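Local coordinates for protein TagI restriction endonuclease (Thermocrispum agreste, PDB 6GHS) that probably recognises DNA carrying modified cytosines through its SRA domain and cleaves it with an HNH nuclease domain of the beta-beta-alpha-metal type, at residues A[207-212]-A[281-286]; A[226-231]-A[247-252]; A[200-205]-A[241-246]. One frame throughout, in Å; residues are numbered along the deposited sequence.

Interaction 1 (A[207-212]-A[281-286]); sequences KHRCQV and PLRVHP. With ZN (zinc ion), chain B.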
loop_
_atom_site.group_PDB
_atom_site.type_symbol
_atom_site.label_atom_id
_atom_site.label_comp_id
_atom_site.label_asym_id
_atom_site.label_seq_id
_atom_site.Cartn_x
_atom_site.Cartn_y
_atom_site.Cartn_z
ATOM N N LYS A 207 -16.003 -15.009 0.400
ATOM C CA LYS A 207 -14.901 -15.962 0.582
ATOM C C LYS A 207 -13.697 -15.573 -0.249
ATOM O O LYS A 207 -13.151 -16.372 -1.005
ATOM C CB LYS A 207 -15.334 -17.408 0.307
ATOM C CG LYS A 207 -16.377 -17.887 1.285
ATOM C CD LYS A 207 -16.863 -19.265 0.922
ATOM C CE LYS A 207 -18.074 -19.629 1.761
ATOM N NZ LYS A 207 -18.828 -20.725 1.099
ATOM N N HIS A 208 -13.312 -14.313 -0.098
ATOM C CA HIS A 208 -12.184 -13.729 -0.817
ATOM C C HIS A 208 -12.191 -13.909 -2.356
ATOM O O HIS A 208 -11.134 -13.910 -2.982
ATOM C CB HIS A 208 -10.885 -14.257 -0.202
ATOM C CG HIS A 208 -10.813 -14.077 1.276
ATOM N ND1 HIS A 208 -10.348 -12.922 1.861
ATOM C CD2 HIS A 208 -11.159 -14.900 2.289
ATOM C CE1 HIS A 208 -10.397 -13.046 3.175
ATOM N NE2 HIS A 208 -10.883 -14.239 3.460
ATOM N N ARG A 209 -13.373 -14.047 -2.957
ATOM C CA ARG A 209 -13.480 -14.165 -4.407
ATOM C C ARG A 209 -13.697 -12.792 -4.951
ATOM O O ARG A 209 -14.547 -12.052 -4.456
ATOM C CB ARG A 209 -14.655 -15.025 -4.840
ATOM C CG ARG A 209 -14.414 -16.509 -4.686
ATOM C CD ARG A 209 -15.656 -17.322 -5.041
ATOM N NE ARG A 209 -15.716 -17.615 -6.476
ATOM C CZ ARG A 209 -15.098 -18.633 -7.088
ATOM N NH1 ARG A 209 -14.328 -19.505 -6.418
ATOM N NH2 ARG A 209 -15.247 -18.778 -8.406
ATOM N N CYS A 210 -12.937 -12.462 -5.987
ATOM C CA CYS A 210 -13.109 -11.207 -6.678
ATOM C C CYS A 210 -14.483 -11.169 -7.309
ATOM O O CYS A 210 -14.882 -12.098 -8.028
ATOM C CB CYS A 210 -12.064 -11.033 -7.759
ATOM S SG CYS A 210 -12.169 -9.418 -8.536
ATOM N N GLN A 211 -15.196 -10.081 -7.040
ATOM C CA GLN A 211 -16.519 -9.886 -7.604
ATOM C C GLN A 211 -16.484 -9.652 -9.127
ATOM O O GLN A 211 -17.496 -9.801 -9.799
ATOM C CB GLN A 211 -17.264 -8.766 -6.871
ATOM C CG GLN A 211 -17.587 -9.106 -5.420
ATOM C CD GLN A 211 -18.504 -8.094 -4.742
ATOM O OE1 GLN A 211 -18.124 -7.471 -3.749
ATOM N NE2 GLN A 211 -19.726 -7.937 -5.267
ATOM N N VAL A 212 -15.319 -9.321 -9.676
ATOM C CA VAL A 212 -15.183 -9.082 -11.113
ATOM C C VAL A 212 -14.696 -10.310 -11.885
ATOM O O VAL A 212 -15.365 -10.717 -12.831
ATOM C CB VAL A 212 -14.241 -7.899 -11.380
ATOM C CG1 VAL A 212 -14.059 -7.704 -12.878
ATOM C CG2 VAL A 212 -14.781 -6.636 -10.703
ATOM N N PRO A 281 -21.240 -10.160 -15.720
ATOM C CA PRO A 281 -21.990 -9.692 -14.557
ATOM C C PRO A 281 -21.139 -9.712 -13.303
ATOM O O PRO A 281 -20.240 -10.557 -13.176
ATOM C CB PRO A 281 -23.127 -10.704 -14.441
ATOM C CG PRO A 281 -22.537 -11.961 -14.961
ATOM C CD PRO A 281 -21.521 -11.578 -16.011
ATOM N N LEU A 282 -21.435 -8.776 -12.400
ATOM C CA LEU A 282 -20.824 -8.724 -11.068
ATOM C C LEU A 282 -21.307 -9.927 -10.265
ATOM O O LEU A 282 -22.492 -10.229 -10.286
ATOM C CB LEU A 282 -21.228 -7.424 -10.357
ATOM C CG LEU A 282 -20.550 -6.987 -9.055
ATOM C CD1 LEU A 282 -19.126 -6.514 -9.286
ATOM C CD2 LEU A 282 -21.346 -5.862 -8.410
ATOM N N ARG A 283 -20.393 -10.613 -9.583
ATOM C CA ARG A 283 -20.758 -11.696 -8.673
ATOM C C ARG A 283 -21.393 -11.061 -7.448
ATOM O O ARG A 283 -20.767 -10.229 -6.788
ATOM C CB ARG A 283 -19.534 -12.529 -8.269
ATOM C CG ARG A 283 -18.752 -13.096 -9.452
ATOM C CD ARG A 283 -17.765 -14.199 -9.065
ATOM N NE ARG A 283 -18.429 -15.417 -8.615
ATOM C CZ ARG A 283 -18.639 -15.704 -7.339
ATOM N NH1 ARG A 283 -18.226 -14.873 -6.399
ATOM N NH2 ARG A 283 -19.254 -16.820 -7.000
ATOM N N VAL A 284 -22.640 -11.446 -7.169
ATOM C CA VAL A 284 -23.430 -10.889 -6.060
ATOM C C VAL A 284 -23.635 -11.971 -4.987
ATOM O O VAL A 284 -23.545 -13.169 -5.268
ATOM C CB VAL A 284 -24.776 -10.328 -6.575
ATOM C CG1 VAL A 284 -25.478 -9.473 -5.518
ATOM C CG2 VAL A 284 -24.544 -9.493 -7.828
ATOM N N HIS A 285 -23.847 -11.530 -3.749
ATOM C CA HIS A 285 -24.222 -12.407 -2.649
ATOM C C HIS A 285 -25.446 -11.795 -1.940
ATOM O O HIS A 285 -25.495 -10.577 -1.752
ATOM C CB HIS A 285 -23.045 -12.572 -1.696
ATOM C CG HIS A 285 -23.311 -13.517 -0.570
ATOM N ND1 HIS A 285 -23.809 -13.097 0.644
ATOM C CD2 HIS A 285 -23.159 -14.858 -0.473
ATOM C CE1 HIS A 285 -23.945 -14.139 1.443
ATOM N NE2 HIS A 285 -23.559 -15.220 0.788
ATOM N N PRO A 286 -26.438 -12.628 -1.553
ATOM C CA PRO A 286 -27.715 -12.100 -1.046
ATOM C C PRO A 286 -27.676 -11.259 0.234
ATOM O O PRO A 286 -28.509 -10.366 0.405
ATOM C CB PRO A 286 -28.533 -13.366 -0.806
ATOM C CG PRO A 286 -27.951 -14.372 -1.741
ATOM C CD PRO A 286 -26.488 -14.100 -1.671
HETATM ZN ZN ZN B . -10.449 -10.005 -10.142
HETATM O O HOH W 1 -17.141 -12.680 -5.329
#

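Interaction 2 (A[226-231]-A[247-252]); sequences QGAHIR and LCLCPN. With ZN (zinc ion), chain B.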
loop_
_atom_site.group_PDB
_atom_site.type_symbol
_atom_site.label_atom_id
_atom_site.label_comp_id
_atom_site.label_asym_id
_atom_site.label_seq_id
_atom_site.Cartn_x
_atom_site.Cartn_y
_atom_site.Cartn_z
ATOM N N GLN A 226 -8.914 -7.959 -1.410
ATOM C CA GLN A 226 -8.906 -6.572 -1.003
ATOM C C GLN A 226 -10.335 -6.034 -0.957
ATOM O O GLN A 226 -11.144 -6.298 -1.838
ATOM C CB GLN A 226 -8.013 -5.743 -1.946
ATOM C CG GLN A 226 -6.584 -5.525 -1.432
ATOM C CD GLN A 226 -5.554 -5.311 -2.539
ATOM O OE1 GLN A 226 -4.473 -5.900 -2.508
ATOM N NE2 GLN A 226 -5.884 -4.472 -3.520
ATOM N N GLY A 227 -10.634 -5.298 0.105
ATOM C CA GLY A 227 -11.880 -4.551 0.223
ATOM C C GLY A 227 -11.720 -3.201 -0.445
ATOM O O GLY A 227 -10.829 -2.416 -0.090
ATOM N N ALA A 228 -12.591 -2.931 -1.410
ATOM C CA ALA A 228 -12.490 -1.751 -2.253
ATOM C C ALA A 228 -13.778 -0.948 -2.135
ATOM O O ALA A 228 -14.842 -1.407 -2.564
ATOM C CB ALA A 228 -12.242 -2.170 -3.698
ATOM N N HIS A 229 -13.674 0.243 -1.549
ATOM C CA HIS A 229 -14.806 1.144 -1.473
ATOM C C HIS A 229 -15.187 1.610 -2.862
ATOM O O HIS A 229 -14.330 1.817 -3.703
ATOM C CB HIS A 229 -14.498 2.356 -0.608
ATOM C CG HIS A 229 -14.409 2.050 0.853
ATOM N ND1 HIS A 229 -13.210 1.838 1.500
ATOM C CD2 HIS A 229 -15.371 1.942 1.800
ATOM C CE1 HIS A 229 -13.438 1.601 2.780
ATOM N NE2 HIS A 229 -14.740 1.664 2.991
ATOM N N ILE A 230 -16.481 1.787 -3.078
ATOM C CA ILE A 230 -17.024 2.107 -4.390
ATOM C C ILE A 230 -16.997 3.623 -4.535
ATOM O O ILE A 230 -16.357 4.153 -5.445
ATOM C CB ILE A 230 -18.441 1.521 -4.566
ATOM C CG1 ILE A 230 -18.422 0.008 -4.274
ATOM C CG2 ILE A 230 -18.962 1.768 -5.967
ATOM C CD1 ILE A 230 -19.752 -0.697 -4.420
ATOM N N ARG A 231 -17.676 4.312 -3.625
ATOM C CA ARG A 231 -17.562 5.767 -3.508
ATOM C C ARG A 231 -16.487 6.087 -2.476
ATOM O O ARG A 231 -16.683 5.791 -1.298
ATOM C CB ARG A 231 -18.877 6.379 -3.060
ATOM C CG ARG A 231 -18.801 7.874 -2.816
ATOM C CD ARG A 231 -20.128 8.405 -2.328
ATOM N NE ARG A 231 -20.120 9.858 -2.292
ATOM C CZ ARG A 231 -21.200 10.620 -2.152
ATOM N NH1 ARG A 231 -22.410 10.077 -2.016
ATOM N NH2 ARG A 231 -21.065 11.945 -2.152
ATOM N N LEU A 247 -16.600 -3.505 -2.397
ATOM C CA LEU A 247 -16.517 -4.745 -3.177
ATOM C C LEU A 247 -15.296 -5.548 -2.757
ATOM O O LEU A 247 -14.233 -4.977 -2.524
ATOM C CB LEU A 247 -16.374 -4.445 -4.669
ATOM C CG LEU A 247 -17.413 -3.558 -5.349
ATOM C CD1 LEU A 247 -16.842 -3.028 -6.661
ATOM C CD2 LEU A 247 -18.698 -4.327 -5.583
ATOM N N CYS A 248 -15.444 -6.866 -2.680
ATOM C CA CYS A 248 -14.296 -7.769 -2.563
ATOM C C CYS A 248 -13.675 -7.976 -3.954
ATOM O O CYS A 248 -14.344 -8.446 -4.869
ATOM C CB CYS A 248 -14.750 -9.104 -1.978
ATOM S SG CYS A 248 -13.475 -10.369 -1.858
ATOM N N LEU A 249 -12.402 -7.611 -4.104
ATOM C CA LEU A 249 -11.684 -7.696 -5.383
ATOM C C LEU A 249 -10.276 -8.258 -5.249
ATOM O O LEU A 249 -9.643 -8.092 -4.212
ATOM C CB LEU A 249 -11.523 -6.315 -5.989
ATOM C CG LEU A 249 -12.759 -5.480 -6.243
ATOM C CD1 LEU A 249 -12.318 -4.122 -6.764
ATOM C CD2 LEU A 249 -13.667 -6.161 -7.246
ATOM N N CYS A 250 -9.762 -8.850 -6.328
ATOM C CA CYS A 250 -8.366 -9.266 -6.381
ATOM C C CYS A 250 -7.544 -8.002 -6.539
ATOM O O CYS A 250 -8.080 -6.973 -6.965
ATOM C CB CYS A 250 -8.093 -10.215 -7.546
ATOM S SG CYS A 250 -8.501 -9.506 -9.140
ATOM N N PRO A 251 -6.251 -8.051 -6.188
ATOM C CA PRO A 251 -5.406 -6.854 -6.310
ATOM C C PRO A 251 -5.377 -6.189 -7.678
ATOM O O PRO A 251 -5.374 -4.966 -7.724
ATOM C CB PRO A 251 -4.028 -7.372 -5.953
ATOM C CG PRO A 251 -4.318 -8.442 -4.963
ATOM C CD PRO A 251 -5.595 -9.096 -5.386
ATOM N N ASN A 252 -5.379 -6.981 -8.760
ATOM C CA ASN A 252 -5.387 -6.452 -10.147
ATOM C C ASN A 252 -6.657 -5.660 -10.428
ATOM O O ASN A 252 -6.583 -4.529 -10.904
ATOM C CB ASN A 252 -5.230 -7.563 -11.214
ATOM C CG ASN A 252 -3.821 -8.145 -11.279
ATOM O OD1 ASN A 252 -2.976 -7.850 -10.449
ATOM N ND2 ASN A 252 -3.577 -8.997 -12.264
HETATM ZN ZN ZN B . -10.449 -10.005 -10.142
HETATM O O HOH W 2 -3.747 -3.082 -5.738
#

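Interaction 3 (A[200-205]-A[241-246]); sequences KNVKGW and DVESNM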
loop_
_atom_site.group_PDB
_atom_site.type_symbol
_atom_site.label_atom_id
_atom_site.label_comp_id
_atom_site.label_asym_id
_atom_site.label_seq_id
_atom_site.Cartn_x
_atom_site.Cartn_y
_atom_site.Cartn_z
ATOM N N LYS A 200 -14.173 -7.374 6.935
ATOM C CA LYS A 200 -14.310 -8.767 7.347
ATOM C C LYS A 200 -15.638 -9.397 6.909
ATOM O O LYS A 200 -15.662 -10.562 6.529
ATOM C CB LYS A 200 -14.148 -8.888 8.865
ATOM C CG LYS A 200 -13.784 -10.290 9.328
ATOM C CD LYS A 200 -14.062 -10.511 10.811
ATOM C CE LYS A 200 -13.785 -11.961 11.208
ATOM N NZ LYS A 200 -13.884 -12.196 12.679
ATOM N N ASN A 201 -16.729 -8.632 6.967
ATOM C CA ASN A 201 -18.046 -9.107 6.498
ATOM C C ASN A 201 -18.050 -9.386 5.003
ATOM O O ASN A 201 -18.481 -10.447 4.545
ATOM C CB ASN A 201 -19.154 -8.069 6.780
ATOM C CG ASN A 201 -19.635 -8.076 8.221
ATOM O OD1 ASN A 201 -19.616 -9.103 8.900
ATOM N ND2 ASN A 201 -20.093 -6.917 8.689
ATOM N N VAL A 202 -17.580 -8.396 4.258
ATOM C CA VAL A 202 -17.655 -8.392 2.809
ATOM C C VAL A 202 -16.811 -9.520 2.249
ATOM O O VAL A 202 -17.258 -10.245 1.356
ATOM C CB VAL A 202 -17.196 -7.031 2.247
ATOM C CG1 VAL A 202 -17.015 -7.084 0.734
ATOM C CG2 VAL A 202 -18.191 -5.938 2.628
ATOM N N LYS A 203 -15.598 -9.663 2.778
ATOM C CA LYS A 203 -14.704 -10.766 2.382
ATOM C C LYS A 203 -15.228 -12.144 2.820
ATOM O O LYS A 203 -15.093 -13.122 2.075
ATOM C CB LYS A 203 -13.292 -10.555 2.931
ATOM C CG LYS A 203 -12.537 -9.383 2.331
ATOM C CD LYS A 203 -11.111 -9.376 2.852
ATOM C CE LYS A 203 -10.291 -8.248 2.263
ATOM N NZ LYS A 203 -8.899 -8.286 2.790
ATOM N N GLY A 204 -15.803 -12.211 4.026
ATOM C CA GLY A 204 -16.442 -13.424 4.534
ATOM C C GLY A 204 -17.629 -13.896 3.702
ATOM O O GLY A 204 -17.772 -15.092 3.441
ATOM N N TRP A 205 -18.484 -12.967 3.286
ATOM C CA TRP A 205 -19.639 -13.317 2.451
ATOM C C TRP A 205 -19.249 -13.844 1.085
ATOM O O TRP A 205 -19.949 -14.683 0.521
ATOM C CB TRP A 205 -20.566 -12.115 2.249
ATOM C CG TRP A 205 -21.297 -11.683 3.469
ATOM C CD1 TRP A 205 -21.751 -12.476 4.478
ATOM C CD2 TRP A 205 -21.697 -10.351 3.793
ATOM N NE1 TRP A 205 -22.388 -11.720 5.421
ATOM C CE2 TRP A 205 -22.372 -10.409 5.026
ATOM C CE3 TRP A 205 -21.541 -9.110 3.165
ATOM C CZ2 TRP A 205 -22.897 -9.267 5.653
ATOM C CZ3 TRP A 205 -22.061 -7.970 3.785
ATOM C CH2 TRP A 205 -22.729 -8.058 5.016
ATOM N N ASP A 241 -18.119 4.323 5.191
ATOM C CA ASP A 241 -17.356 3.093 5.386
ATOM C C ASP A 241 -18.322 1.989 5.802
ATOM O O ASP A 241 -18.437 1.659 6.981
ATOM C CB ASP A 241 -16.245 3.308 6.427
ATOM C CG ASP A 241 -15.344 2.090 6.597
ATOM O OD1 ASP A 241 -15.219 1.250 5.667
ATOM O OD2 ASP A 241 -14.743 1.992 7.687
ATOM N N VAL A 242 -19.035 1.446 4.819
ATOM C CA VAL A 242 -20.005 0.378 5.061
ATOM C C VAL A 242 -20.047 -0.678 3.958
ATOM O O VAL A 242 -19.673 -0.432 2.808
ATOM C CB VAL A 242 -21.440 0.930 5.272
ATOM C CG1 VAL A 242 -21.527 1.707 6.579
ATOM C CG2 VAL A 242 -21.885 1.784 4.087
ATOM N N GLU A 243 -20.594 -1.828 4.332
ATOM C CA GLU A 243 -20.632 -3.027 3.499
ATOM C C GLU A 243 -21.238 -2.741 2.135
ATOM O O GLU A 243 -20.814 -3.318 1.135
ATOM C CB GLU A 243 -21.437 -4.149 4.185
ATOM C CG GLU A 243 -20.820 -4.728 5.465
ATOM C CD GLU A 243 -21.047 -3.896 6.742
ATOM O OE1 GLU A 243 -21.683 -2.806 6.702
ATOM O OE2 GLU A 243 -20.564 -4.340 7.809
ATOM N N SER A 244 -22.227 -1.847 2.104
ATOM C CA SER A 244 -22.924 -1.473 0.862
ATOM C C SER A 244 -22.100 -0.590 -0.100
ATOM O O SER A 244 -22.445 -0.466 -1.286
ATOM C CB SER A 244 -24.257 -0.790 1.202
ATOM O OG SER A 244 -24.069 0.226 2.175
ATOM N N ASN A 245 -21.021 0.007 0.411
ATOM C CA ASN A 245 -20.133 0.847 -0.376
ATOM C C ASN A 245 -18.763 0.167 -0.524
ATOM O O ASN A 245 -17.725 0.810 -0.410
ATOM C CB ASN A 245 -20.014 2.188 0.345
ATOM C CG ASN A 245 -19.178 3.197 -0.407
ATOM O OD1 ASN A 245 -19.103 3.180 -1.634
ATOM N ND2 ASN A 245 -18.526 4.081 0.337
ATOM N N MET A 246 -18.763 -1.137 -0.784
ATOM C CA MET A 246 -17.526 -1.914 -0.824
ATOM C C MET A 246 -17.672 -3.157 -1.683
ATOM O O MET A 246 -18.726 -3.784 -1.681
ATOM C CB MET A 246 -17.123 -2.335 0.581
ATOM C CG MET A 246 -15.851 -3.155 0.613
ATOM S SD MET A 246 -15.166 -3.290 2.258
ATOM C CE MET A 246 -14.596 -1.613 2.537
#

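Interaction 1 (A[207-212]-A[281-286])
Over the centre of the Arg283 guanidinium sits Arg209 NE, 3.5 Å above the plane, while a water lies at the edge of the same group, in its plane. In turn, Arg283 NH1 lies at the edge of the Arg209 guanidinium, in its plane, and the two planes are turned 65° apart, so the groups are not stacked flat. The water donates to Arg209 O at 2.8 Å and accepts a weak bond from Arg283 NH1. Arg283 is modelled in two conformers, so the arginine pairing and the weak water bond are only tentative; two like charges this close would be expected to repel, and the approach is probably no source of attraction.

The firmer grip is at Gln211. Its carbonyl O receives Arg283 N at 3.0 Å, an almost straight bond in the carbonyl plane and on a lone pair. Its side chain reaches back to the same residue: NE2 donates to Arg283 O at 2.9 Å, nearly along the C=O axis. With OE1 taken by Cys248 N, both ends of the amide are engaged, fixing its rotation.

The loop 207-212 carries a zinc ligand of the HNH domain, and 281-286, leading on from strand 278-281, packs against it. Cys210 SG, anti to its own backbone N (chi1 -175°), binds the zinc at 2.4 Å with Cys213, Cys250 and Asp253, and accepts a hydrogen bond from Val212 N at 3.4 Å, which ties the metal-holding sulfur to the following backbone. Leu282 CD1 packs 3.8 Å from Gln211 CB, and Leu282 also meets Val270 and Ile290.

Interaction 2 (A[226-231]-A[247-252])
Strand 226-229 and strand 247-249 run antiparallel with a marked twist, their directions 136° apart, and four backbone bonds join them as two hydrogen-bonded pairs, Gln226 with Leu249 and Ala228 with Leu247, on either side of the non-hydrogen-bonded pair Gly227 with Cys248. The bond from Leu247 N to Ala228 O measures 2.7 Å.

Gln226, Ala228, Leu247 and Leu249 turn their side chains to one face. There Ala228 CB touches Leu249 CD1 at 3.6 Å, and beyond the strand end the Ile230 side chain crosses that of Leu247 at about a right angle, with Ile230 CD1 3.8 Å from Leu247 CG; Ile230, Leu247 and Leu249 all rest on Phe257 of helix 251-258. The two strands followed by this helix make up the beta-beta-alpha-metal finger of HNH nucleases, an example of how an antiparallel pair and a helix frame a metal site; a bound sodium ion lies about 5 Å from the side chain of Ala228. Gln226 reaches across to the start of the helix, its OE1 3.5 Å from Pro251 CG, while its amide bonds Tyr224 through OE1 and His254 through NE2. An alanine here would remove that amide and would probably leave His254 ND1 and the Tyr224 hydroxyl without this partner and Pro251 less covered.

Cys250, at the N-cap of the helix, has SG in the crowded position between backbone N and carbonyl carbon (chi1 58°). From there the sulfur both caps a helix N and binds zinc at 2.2 Å. Just beyond, Asn252 N is hydrogen-bonded to OD1 of Asn252 of the second subunit.

Interaction 3 (A[200-205]-A[241-246])
Glu243 and Val202 bury the most surface here, with Met246 behind them, and together they seat helix 196-206 against the loop that leads into strand 246-249. Glu243 points its CB toward the helix and then folds at chi2 (81°), a bend that lays the chain across the side chains of the helix. Its CB and CG lie by the six-membered ring of Trp205, with CG 3.9 Å from CZ3, and the two side chains cross at about a right angle. The carboxylate then reaches Asn201: ND2 donates to OE2 at 2.8 Å. The acceptor lies in the plane of the asparagine amide, whereas the donor comes to OE2 on its anti side, 22° out of the carboxylate plane.

Val202, three residues before Trp205 on the helix, makes the apolar part. Its CG2 branch, anti to the carbonyl carbon, rests against Glu243 and Met246, 3.9 Å from Glu243 CA and 4.0 Å from Met246 SD. The other branch, CG1, looks to Met246 CG. The thioether of Met246 thus meets the helix through CG and sulfur, and the methionine also touches Val198, a turn earlier on the same helix, and His229 of the neighbouring strand.

Outside these segments, the backbone O of Glu243 accepts a bond from His288 NE2. The Trp205 ring meets that of His285, their planes only about 10° apart.

Across the two segments one hydrogen bond, among partly exposed residues, adjoins apolar packing of the buried Val202 and Met246. Because the donor that these segments bring to the carboxylate is a neutral amide, the bond fixes the direction of the carboxylate but would be expected to do little to neutralise its charge.

The three contacts pack side by side in the HNH part of the chain, their centres 10 to 11 Å apart. Interactions 1 and 2 share the zinc, each giving it one cysteine, and are joined by a backbone bond from Gln211 N to Cys248 O of 2.8 Å. Interaction 3 meets interaction 2 at the far end of the hairpin, where His229 NE2 lies 2.7 Å from Asp241 OD1 and Arg231 N 2.7 Å from Asn245 OD1. It joins interaction 1 through the probable bond from His208 N to Lys203 O, 3.1 Å. The sodium beside interaction 2 probably marks the active-site region, with the side chains of Met246, about 8 Å away, and Gln211, about 12 Å, farther off.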